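Flocculation protein FLO11 (PDB 4UYT) mediates homotypic cell-cell adhesion of yeast during flocculation, here through its N-terminal Flo11 domain, a fibronectin type III-like fold with aromatic bands on its surface. Local coordinates at residues Met30-Asp35 against Ile51-Lys56; Asn45-Thr50 against Trp168-Asp173; Phe123-Gly128 against Thr142-Ser147. All coordinates share one frame; numbering follows the deposited sequence.

How the contacts relate
Contacts 1 and 2 share strand 46-55; contact 1 stays within its sheet, while contact 2 joins that sheet to the one holding strand 166-169. Contact 1 is the open end of the hairpin of strands 32-43 and 46-55, and contact 2 lies about 22 Å away between centres. Contact 3 belongs to another sheet, yet touches contact 1: Y32 packs among F123, F144 and L146 and its hydroxyl meets that of Y125. Contacts 1 and 3 are backbone ladders with one buried apolar side and one polar side. Contact 2 is more fully buried and has no ladder. There, one tyrosine does most of the work, and a disulfide and a sodium ion lie close by.

Contact 1. Residues Met30-Asp35 against Ile51-Lys56; sequences MQYTLD and IHVKGK
Y32 and L34 turn their side chains to the same side of an antiparallel beta hairpin as V53. The hairpin is formed by strands 32-43 and 46-55 of the fibronectin type III-like Flo11 domain. L34 is paired with V53 at a non-hydrogen-bonded site. CD1 of L34 meets CG2 of V53 at 3.8 Å and also reaches CD1 of I51, the leucine crossing both at a slant. CG of L34 is anti to its N (chi1 -179°), which carries CD1 over to V53 and I51. The two methyls of V53 serve different neighbours: CG2 meets L34, CG1 meets CD2 of Y32 at 4.0 Å. The Y32 ring continues past G55, with CD2 3.6 Å from CA of G55. CE of M30 lies on the same CA of G55 at 3.8 Å. The Y32 hydroxyl bonds to that of Y125, and I121 of strand 120-125 touches L34, I51 and V53, so this face lies against the sheet that holds strand 120-125.

T33, D35, H52 and K54 lie on the other face. T33 and K54 exchange two backbone hydrogen bonds, and D35 and H52 exchange two more. The H52 side chain swings away from D35, and its NE2 bonds to D96 on the next strand. Water links the strands on this side: one molecule bonds OG1 of T33 and donates to O of H52.

At the open end Q31 and K56 run side by side, pointing the same way. OE1 of Q31 stays 3.7 Å from NZ of K56, while NE2 of Q31 bonds to D25. CE of M30 lies 3.8 Å from N of K56, which donates to O of Q31 at 2.8 Å, with an N-H...O angle of 142°.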
loop_
_atom_site.group_PDB
_atom_site.type_symbol
_atom_site.label_atom_id
_atom_site.label_comp_id
_atom_site.label_asym_id
_atom_site.label_seq_id
_atom_site.Cartn_x
_atom_site.Cartn_y
_atom_site.Cartn_z
ATOM N N MET A 30 -9.240 -7.681 9.733
ATOM C CA MET A 30 -9.010 -6.540 10.622
ATOM C C MET A 30 -8.770 -5.292 9.796
ATOM O O MET A 30 -8.132 -5.337 8.748
ATOM C CB MET A 30 -7.804 -6.794 11.521
ATOM C CG MET A 30 -7.531 -5.674 12.519
ATOM S SD MET A 30 -6.061 -5.948 13.514
ATOM C CE MET A 30 -4.784 -5.670 12.292
ATOM N N GLN A 31 -9.253 -4.161 10.265
ATOM C CA GLN A 31 -9.032 -2.918 9.562
ATOM C C GLN A 31 -7.565 -2.500 9.555
ATOM O O GLN A 31 -6.875 -2.526 10.567
ATOM C CB GLN A 31 -9.868 -1.815 10.150
ATOM C CG GLN A 31 -11.360 -2.022 9.911
ATOM C CD GLN A 31 -12.212 -1.095 10.730
ATOM O OE1 GLN A 31 -11.730 -0.125 11.349
ATOM N NE2 GLN A 31 -13.498 -1.357 10.714
ATOM N N TYR A 32 -7.108 -2.082 8.379
ATOM C CA TYR A 32 -5.796 -1.434 8.184
ATOM C C TYR A 32 -6.045 -0.102 7.480
ATOM O O TYR A 32 -7.033 0.053 6.772
ATOM C CB TYR A 32 -4.869 -2.275 7.294
ATOM C CG TYR A 32 -4.405 -3.571 7.889
ATOM C CD1 TYR A 32 -5.259 -4.668 7.979
ATOM C CD2 TYR A 32 -3.067 -3.738 8.285
ATOM C CE1 TYR A 32 -4.818 -5.874 8.491
ATOM C CE2 TYR A 32 -2.626 -4.943 8.801
ATOM C CZ TYR A 32 -3.512 -6.003 8.908
ATOM O OH TYR A 32 -3.070 -7.205 9.404
ATOM N N THR A 33 -5.054 0.789 7.601
ATOM C CA THR A 33 -4.990 2.012 6.848
ATOM C C THR A 33 -3.666 2.095 6.110
ATOM O O THR A 33 -2.664 1.495 6.506
ATOM C CB THR A 33 -5.158 3.258 7.749
ATOM O OG1 THR A 33 -4.119 3.279 8.724
ATOM C CG2 THR A 33 -6.535 3.271 8.437
ATOM N N LEU A 34 -3.660 2.897 5.054
ATOM C CA LEU A 34 -2.464 3.174 4.265
ATOM C C LEU A 34 -2.387 4.653 3.998
ATOM O O LEU A 34 -3.388 5.254 3.607
ATOM C CB LEU A 34 -2.472 2.361 2.955
ATOM C CG LEU A 34 -1.260 2.550 2.041
ATOM C CD1 LEU A 34 -0.969 1.278 1.238
ATOM C CD2 LEU A 34 -1.382 3.730 1.090
ATOM N N ASP A 35 -1.192 5.224 4.167
ATOM C CA ASP A 35 -0.913 6.579 3.766
ATOM C C ASP A 35 0.345 6.571 2.891
ATOM O O ASP A 35 1.248 5.791 3.089
ATOM C CB ASP A 35 -0.700 7.471 4.999
ATOM C CG ASP A 35 -0.769 8.933 4.700
ATOM O OD1 ASP A 35 -1.248 9.330 3.620
ATOM O OD2 ASP A 35 -0.404 9.702 5.623
ATOM N N ILE A 51 5.138 4.334 1.644
ATOM C CA ILE A 51 3.859 4.073 2.254
ATOM C C ILE A 51 4.025 3.735 3.728
ATOM O O ILE A 51 5.061 3.198 4.122
ATOM C CB ILE A 51 3.062 2.968 1.512
ATOM C CG1 ILE A 51 3.749 1.599 1.575
ATOM C CG2 ILE A 51 2.793 3.398 0.085
ATOM C CD1 ILE A 51 2.932 0.437 1.029
ATOM N N HIS A 52 2.975 4.018 4.508
ATOM C CA HIS A 52 2.900 3.675 5.902
ATOM C C HIS A 52 1.579 2.959 6.107
ATOM O O HIS A 52 0.515 3.548 5.887
ATOM C CB HIS A 52 2.977 4.929 6.769
ATOM C CG HIS A 52 2.948 4.667 8.239
ATOM N ND1 HIS A 52 2.605 5.627 9.153
ATOM C CD2 HIS A 52 3.265 3.563 8.945
ATOM C CE1 HIS A 52 2.712 5.122 10.362
ATOM N NE2 HIS A 52 3.107 3.870 10.261
ATOM N N VAL A 53 1.634 1.705 6.533
ATOM C CA VAL A 53 0.475 0.853 6.731
ATOM C C VAL A 53 0.337 0.544 8.206
ATOM O O VAL A 53 1.311 0.182 8.840
ATOM C CB VAL A 53 0.597 -0.450 5.915
ATOM C CG1 VAL A 53 -0.544 -1.394 6.174
ATOM C CG2 VAL A 53 0.664 -0.102 4.431
ATOM N N LYS A 54 -0.869 0.742 8.741
ATOM C CA LYS A 54 -1.153 0.428 10.131
ATOM C C LYS A 54 -2.365 -0.456 10.238
ATOM O O LYS A 54 -3.312 -0.330 9.473
ATOM C CB LYS A 54 -1.393 1.698 10.935
ATOM C CG LYS A 54 -0.200 2.646 10.994
ATOM C CD LYS A 54 -0.732 3.931 11.608
ATOM C CE LYS A 54 0.300 4.856 12.192
ATOM N NZ LYS A 54 -0.267 5.631 13.326
ATOM N N GLY A 55 -2.295 -1.380 11.183
ATOM C CA GLY A 55 -3.422 -2.214 11.552
ATOM C C GLY A 55 -4.125 -1.670 12.795
ATOM O O GLY A 55 -3.499 -1.011 13.627
ATOM N N LYS A 56 -5.412 -1.968 12.943
ATOM C CA LYS A 56 -6.181 -1.442 14.069
ATOM C C LYS A 56 -5.622 -1.893 15.415
ATOM O O LYS A 56 -5.551 -1.114 16.371
ATOM C CB LYS A 56 -7.655 -1.865 13.948
ATOM C CG LYS A 56 -8.567 -1.208 14.972
ATOM C CD LYS A 56 -10.033 -1.186 14.557
ATOM C CE LYS A 56 -10.909 -0.480 15.582
ATOM N NZ LYS A 56 -12.241 -0.141 14.998
HETATM O O HOH W 1 -1.633 4.259 7.791
HETATM O O HOH W 2 0.711 8.294 8.033
#

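Contact 2. Residues Asn45-Thr50 against Trp168-Asp173; sequences NTYQIT and WNIDCD. With NA (sodium ion), chain G.
The indole N-H corner of W168 sits over the middle of the Y47 ring. NE1 is 3.3 Å above the ring plane and 3.4 Å from CD2 of Y47. The two planes meet at 63°, so this is an edge-to-face pair with tryptophan giving the edge. CG of W168 stands between its backbone N and carbonyl carbon (chi1 54°), which swings the indole over the Y47 ring. Its far end, CH2, meets CG2 of I49 at 3.8 Å, the two side chains crossing at about a right angle.

The rim of the Y47 ring is also occupied. The backbone N of D171 lies in the ring plane and donates to OH of Y47 at 2.8 Å, with an N-H...O angle of 164°. This bond ties the turn after strand 166-169 to the end of the tyrosine. SG of C172 comes up at the ring edge, 4.1 Å from CE2 of Y47, as a sulfur-aromatic contact. The same sulfur forms the disulfide to C8. One water lies within bonding distance of OD1 of N45 and OD1 of D171, but cannot donate to every acceptor nearby.

On the same strand, the backbone O of Q48 is 2.9 Å from a sodium ion, which S38 also binds.

Strand 46-55 runs between strands 32-43 and 96-104 in its sheet. Strand 166-169 runs between 12-13 and 113-115 in another. V39 of strand 32-43 touches Y47, I49 and W168, and V114 of strand 113-115 touches Y47, W168 and I170, so the contact joins the two sheets.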
loop_
_atom_site.group_PDB
_atom_site.type_symbol
_atom_site.label_atom_id
_atom_site.label_comp_id
_atom_site.label_asym_id
_atom_site.label_seq_id
_atom_site.Cartn_x
_atom_site.Cartn_y
_atom_site.Cartn_z
ATOM N N ASN A 45 8.530 8.859 -15.989
ATOM C CA ASN A 45 7.309 8.948 -15.131
ATOM C C ASN A 45 7.417 8.048 -13.917
ATOM O O ASN A 45 6.414 7.517 -13.420
ATOM C CB ASN A 45 6.021 8.649 -15.923
ATOM C CG ASN A 45 5.764 9.747 -16.905
ATOM O OD1 ASN A 45 5.522 10.883 -16.497
ATOM N ND2 ASN A 45 5.805 9.447 -18.176
ATOM N N THR A 46 8.649 7.909 -13.446
ATOM C CA THR A 46 8.986 7.032 -12.352
ATOM C C THR A 46 9.132 7.848 -11.069
ATOM O O THR A 46 9.859 8.858 -11.044
ATOM C CB THR A 46 10.292 6.314 -12.653
ATOM O OG1 THR A 46 10.153 5.639 -13.906
ATOM C CG2 THR A 46 10.621 5.318 -11.585
ATOM N N TYR A 47 8.455 7.382 -10.013
ATOM C CA TYR A 47 8.477 8.044 -8.700
ATOM C C TYR A 47 8.827 7.017 -7.660
ATOM O O TYR A 47 8.369 5.879 -7.706
ATOM C CB TYR A 47 7.087 8.635 -8.358
ATOM C CG TYR A 47 6.605 9.601 -9.386
ATOM C CD1 TYR A 47 5.999 9.173 -10.559
ATOM C CD2 TYR A 47 6.749 10.970 -9.190
ATOM C CE1 TYR A 47 5.594 10.059 -11.499
ATOM C CE2 TYR A 47 6.313 11.870 -10.134
ATOM C CZ TYR A 47 5.736 11.403 -11.301
ATOM O OH TYR A 47 5.304 12.303 -12.222
ATOM N N GLN A 48 9.628 7.472 -6.696
ATOM C CA GLN A 48 9.926 6.700 -5.511
ATOM C C GLN A 48 8.964 7.146 -4.424
ATOM O O GLN A 48 8.935 8.324 -4.066
ATOM C CB GLN A 48 11.371 6.930 -5.090
ATOM C CG GLN A 48 11.780 6.059 -3.928
ATOM C CD GLN A 48 13.247 6.119 -3.670
ATOM O OE1 GLN A 48 13.759 7.148 -3.286
ATOM N NE2 GLN A 48 13.940 5.016 -3.890
ATOM N N ILE A 49 8.130 6.221 -3.943
ATOM C CA ILE A 49 7.115 6.526 -2.959
ATOM C C ILE A 49 7.348 5.736 -1.693
ATOM O O ILE A 49 7.920 4.643 -1.753
ATOM C CB ILE A 49 5.690 6.295 -3.508
ATOM C CG1 ILE A 49 5.294 4.826 -3.620
ATOM C CG2 ILE A 49 5.560 7.012 -4.835
ATOM C CD1 ILE A 49 3.842 4.613 -4.007
ATOM N N THR A 50 6.886 6.299 -0.585
ATOM C CA THR A 50 6.936 5.626 0.680
ATOM C C THR A 50 5.490 5.524 1.194
ATOM O O THR A 50 4.765 6.509 1.214
ATOM C CB THR A 50 7.809 6.381 1.673
ATOM O OG1 THR A 50 9.143 6.434 1.129
ATOM C CG2 THR A 50 7.854 5.685 3.019
ATOM N N TRP A 168 -0.483 13.104 -7.074
ATOM C CA TRP A 168 0.564 14.080 -6.791
ATOM C C TRP A 168 0.966 14.755 -8.112
ATOM O O TRP A 168 0.526 14.393 -9.188
ATOM C CB TRP A 168 1.766 13.431 -6.144
ATOM C CG TRP A 168 2.335 12.265 -6.886
ATOM C CD1 TRP A 168 3.161 12.295 -7.986
ATOM C CD2 TRP A 168 2.136 10.891 -6.589
ATOM N NE1 TRP A 168 3.474 11.019 -8.392
ATOM C CE2 TRP A 168 2.881 10.135 -7.541
ATOM C CE3 TRP A 168 1.434 10.207 -5.584
ATOM C CZ2 TRP A 168 2.986 8.755 -7.491
ATOM C CZ3 TRP A 168 1.531 8.837 -5.537
ATOM C CH2 TRP A 168 2.307 8.126 -6.479
ATOM N N ASN A 169 1.833 15.749 -7.993
ATOM C CA ASN A 169 2.233 16.533 -9.150
ATOM C C ASN A 169 3.142 15.746 -10.119
ATOM O O ASN A 169 4.113 15.114 -9.706
ATOM C CB ASN A 169 2.930 17.814 -8.750
ATOM C CG ASN A 169 1.951 18.908 -8.350
ATOM O OD1 ASN A 169 0.888 18.646 -7.780
ATOM N ND2 ASN A 169 2.313 20.141 -8.624
ATOM N N ILE A 170 2.857 15.897 -11.393
ATOM C CA ILE A 170 3.700 15.364 -12.464
ATOM C C ILE A 170 5.116 15.909 -12.297
ATOM O O ILE A 170 5.322 17.123 -12.128
ATOM C CB ILE A 170 3.115 15.732 -13.834
ATOM C CG1 ILE A 170 1.763 15.043 -14.053
ATOM C CG2 ILE A 170 4.083 15.379 -14.964
ATOM C CD1 ILE A 170 0.933 15.658 -15.162
ATOM N N ASP A 171 6.082 15.002 -12.336
ATOM C CA ASP A 171 7.514 15.276 -12.189
ATOM C C ASP A 171 7.830 15.963 -10.850
ATOM O O ASP A 171 8.930 16.497 -10.660
ATOM C CB ASP A 171 8.054 16.081 -13.360
ATOM C CG ASP A 171 7.814 15.405 -14.693
ATOM O OD1 ASP A 171 7.682 14.148 -14.698
ATOM O OD2 ASP A 171 7.730 16.108 -15.719
ATOM N N CYS A 172 6.871 15.920 -9.905
ATOM C CA CYS A 172 7.004 16.685 -8.674
ATOM C C CYS A 172 7.379 18.142 -8.905
ATOM O O CYS A 172 8.061 18.755 -8.096
ATOM C CB CYS A 172 7.870 16.025 -7.648
ATOM S SG CYS A 172 7.156 14.428 -7.104
ATOM N N ASP A 173 6.899 18.704 -10.008
ATOM C CA ASP A 173 7.060 20.115 -10.249
ATOM C C ASP A 173 6.017 20.856 -9.419
ATOM O O ASP A 173 4.835 20.922 -9.762
ATOM C CB ASP A 173 6.878 20.427 -11.713
ATOM C CG ASP A 173 7.016 21.884 -12.027
ATOM O OD1 ASP A 173 7.041 22.712 -11.100
ATOM O OD2 ASP A 173 7.185 22.210 -13.236
HETATM NA NA NA G . 9.727 8.658 -1.352
HETATM O O HOH W 3 6.926 13.162 -16.973
HETATM O O HOH W 4 12.134 8.627 -1.399
#

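Contact 3. Residues Phe123-Gly128 against Thr142-Ser147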
loop_
_atom_site.group_PDB
_atom_site.type_symbol
_atom_site.label_atom_id
_atom_site.label_comp_id
_atom_site.label_asym_id
_atom_site.label_seq_id
_atom_site.Cartn_x
_atom_site.Cartn_y
_atom_site.Cartn_z
ATOM N N PHE A 123 -1.017 -10.392 2.447
ATOM C CA PHE A 123 -0.640 -10.830 3.781
ATOM C C PHE A 123 -0.899 -12.334 3.897
ATOM O O PHE A 123 -1.966 -12.825 3.512
ATOM C CB PHE A 123 -1.531 -10.165 4.826
ATOM C CG PHE A 123 -1.300 -8.682 5.038
ATOM C CD1 PHE A 123 -1.770 -7.751 4.124
ATOM C CD2 PHE A 123 -0.685 -8.220 6.190
ATOM C CE1 PHE A 123 -1.577 -6.396 4.343
ATOM C CE2 PHE A 123 -0.532 -6.866 6.436
ATOM C CZ PHE A 123 -0.990 -5.954 5.518
ATOM N N GLU A 124 0.050 -13.040 4.487
ATOM C CA GLU A 124 -0.172 -14.421 4.886
ATOM C C GLU A 124 0.279 -14.540 6.321
ATOM O O GLU A 124 1.475 -14.528 6.615
ATOM C CB GLU A 124 0.617 -15.411 4.009
ATOM C CG GLU A 124 0.176 -15.479 2.561
ATOM C CD GLU A 124 0.984 -16.471 1.726
ATOM O OE1 GLU A 124 1.910 -17.134 2.245
ATOM O OE2 GLU A 124 0.690 -16.579 0.519
ATOM N N TYR A 125 -0.697 -14.717 7.208
ATOM C CA TYR A 125 -0.445 -15.037 8.593
ATOM C C TYR A 125 -0.721 -16.517 8.844
ATOM O O TYR A 125 -1.512 -17.158 8.146
ATOM C CB TYR A 125 -1.369 -14.228 9.495
ATOM C CG TYR A 125 -1.157 -12.724 9.508
ATOM C CD1 TYR A 125 -0.221 -12.152 10.363
ATOM C CD2 TYR A 125 -1.974 -11.866 8.773
ATOM C CE1 TYR A 125 -0.049 -10.775 10.451
ATOM C CE2 TYR A 125 -1.825 -10.490 8.867
ATOM C CZ TYR A 125 -0.867 -9.938 9.710
ATOM O OH TYR A 125 -0.708 -8.574 9.870
ATOM N N LEU A 126 -0.051 -17.060 9.845
ATOM C CA LEU A 126 -0.338 -18.413 10.327
ATOM C C LEU A 126 -0.075 -19.505 9.294
ATOM O O LEU A 126 -0.662 -20.580 9.381
ATOM C CB LEU A 126 -1.794 -18.547 10.829
ATOM C CG LEU A 126 -2.258 -17.748 12.046
ATOM C CD1 LEU A 126 -3.585 -18.309 12.534
ATOM C CD2 LEU A 126 -1.239 -17.779 13.177
ATOM N N GLN A 127 0.805 -19.252 8.337
ATOM C CA GLN A 127 1.226 -20.263 7.382
ATOM C C GLN A 127 2.647 -20.645 7.711
ATOM O O GLN A 127 3.320 -19.966 8.493
ATOM C CB GLN A 127 1.112 -19.748 5.944
ATOM C CG GLN A 127 -0.321 -19.473 5.497
ATOM C CD GLN A 127 -1.221 -20.699 5.541
ATOM O OE1 GLN A 127 -2.415 -20.600 5.833
ATOM N NE2 GLN A 127 -0.655 -21.859 5.258
ATOM N N GLY A 128 3.103 -21.754 7.142
ATOM C CA GLY A 128 4.450 -22.215 7.405
ATOM C C GLY A 128 4.663 -22.370 8.898
ATOM O O GLY A 128 3.771 -22.842 9.623
ATOM N N THR A 142 -6.866 -14.755 7.930
ATOM C CA THR A 142 -5.420 -14.855 8.060
ATOM C C THR A 142 -4.600 -14.666 6.787
ATOM O O THR A 142 -3.450 -14.276 6.877
ATOM C CB THR A 142 -5.024 -16.192 8.699
ATOM O OG1 THR A 142 -5.611 -17.264 7.948
ATOM C CG2 THR A 142 -5.506 -16.269 10.139
ATOM N N SER A 143 -5.181 -14.963 5.628
ATOM C CA SER A 143 -4.544 -14.702 4.343
ATOM C C SER A 143 -5.491 -13.849 3.526
ATOM O O SER A 143 -6.658 -14.200 3.336
ATOM C CB SER A 143 -4.222 -16.000 3.597
ATOM O OG SER A 143 -3.069 -16.638 4.134
ATOM N N PHE A 144 -5.003 -12.726 3.043
ATOM C CA PHE A 144 -5.837 -11.783 2.335
ATOM C C PHE A 144 -4.971 -10.790 1.597
ATOM O O PHE A 144 -3.777 -10.635 1.875
ATOM C CB PHE A 144 -6.763 -11.051 3.327
ATOM C CG PHE A 144 -6.032 -10.347 4.452
ATOM C CD1 PHE A 144 -5.556 -9.037 4.317
ATOM C CD2 PHE A 144 -5.818 -10.984 5.657
ATOM C CE1 PHE A 144 -4.867 -8.409 5.356
ATOM C CE2 PHE A 144 -5.156 -10.359 6.693
ATOM C CZ PHE A 144 -4.660 -9.074 6.541
ATOM N N ASP A 145 -5.606 -10.144 0.639
ATOM C CA ASP A 145 -4.991 -9.073 -0.126
ATOM C C ASP A 145 -5.760 -7.802 0.164
ATOM O O ASP A 145 -6.995 -7.837 0.166
ATOM C CB ASP A 145 -5.089 -9.349 -1.625
ATOM C CG ASP A 145 -4.255 -10.528 -2.083
ATOM O OD1 ASP A 145 -3.396 -11.034 -1.338
ATOM O OD2 ASP A 145 -4.445 -10.922 -3.245
ATOM N N LEU A 146 -5.071 -6.696 0.392
ATOM C CA LEU A 146 -5.656 -5.373 0.567
ATOM C C LEU A 146 -5.256 -4.533 -0.625
ATOM O O LEU A 146 -4.075 -4.413 -0.956
ATOM C CB LEU A 146 -5.170 -4.718 1.838
ATOM C CG LEU A 146 -5.532 -5.470 3.114
ATOM C CD1 LEU A 146 -5.046 -4.687 4.325
ATOM C CD2 LEU A 146 -7.019 -5.785 3.220
ATOM N N SER A 147 -6.250 -3.931 -1.252
ATOM C CA SER A 147 -6.034 -3.201 -2.477
ATOM C C SER A 147 -6.199 -1.696 -2.306
ATOM O O SER A 147 -6.989 -1.242 -1.484
ATOM C CB SER A 147 -7.009 -3.688 -3.526
ATOM O OG SER A 147 -8.320 -3.391 -3.110
HETATM O O HOH W 5 -3.452 -17.927 6.406
#
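F123 and F144 make the tight part of this contact. Their planes differ by only 20°, but the rings are slid apart and barely overlap, with centroids 4.8 Å apart. The closest approach is at the rims, where CD1 of F123 and CE1 of F144 are 3.4 Å apart. Over the F144 face lies CB of F123, 3.9 Å from the ring centroid and 18° off its normal, a CH-pi contact. With CG between the backbone N and carbonyl carbon (chi1 56°), the F144 ring comes back toward F123. CD1 of L146 also meets CE1 of F123, obliquely. Y125 turns its edge to F144, and CE2 of Y125 meets CZ of F144 at 3.9 Å. Y32 of the neighbouring hairpin packs against both phenylalanines.

Strands 120-125 and 143-147 are antiparallel and lie at one side of a five-stranded sheet in this fibronectin type III-like domain; 143-147 is one of its two edge strands within the chain. F123 and F144 form a hydrogen-bonded pair, each N donating to the other's O. Beyond it N of Y125 donates to O of T142. That carbonyl oxygen also lies in the plane of the Y125 ring, at its edge.

The opposite face is looser and wetter. E124 and S143 pair without backbone bonds, and OG of S143 comes no nearer to the glutamate side chain than 3.8 Å, at CG. A single water does the joining here. It accepts from OG of S143 and OG1 of T142, and donates to O of Y125 and OE1 of Q127. Past it the strand pairing ends, and CD1 of L126 rests on CG2 of T142 at 3.7 Å.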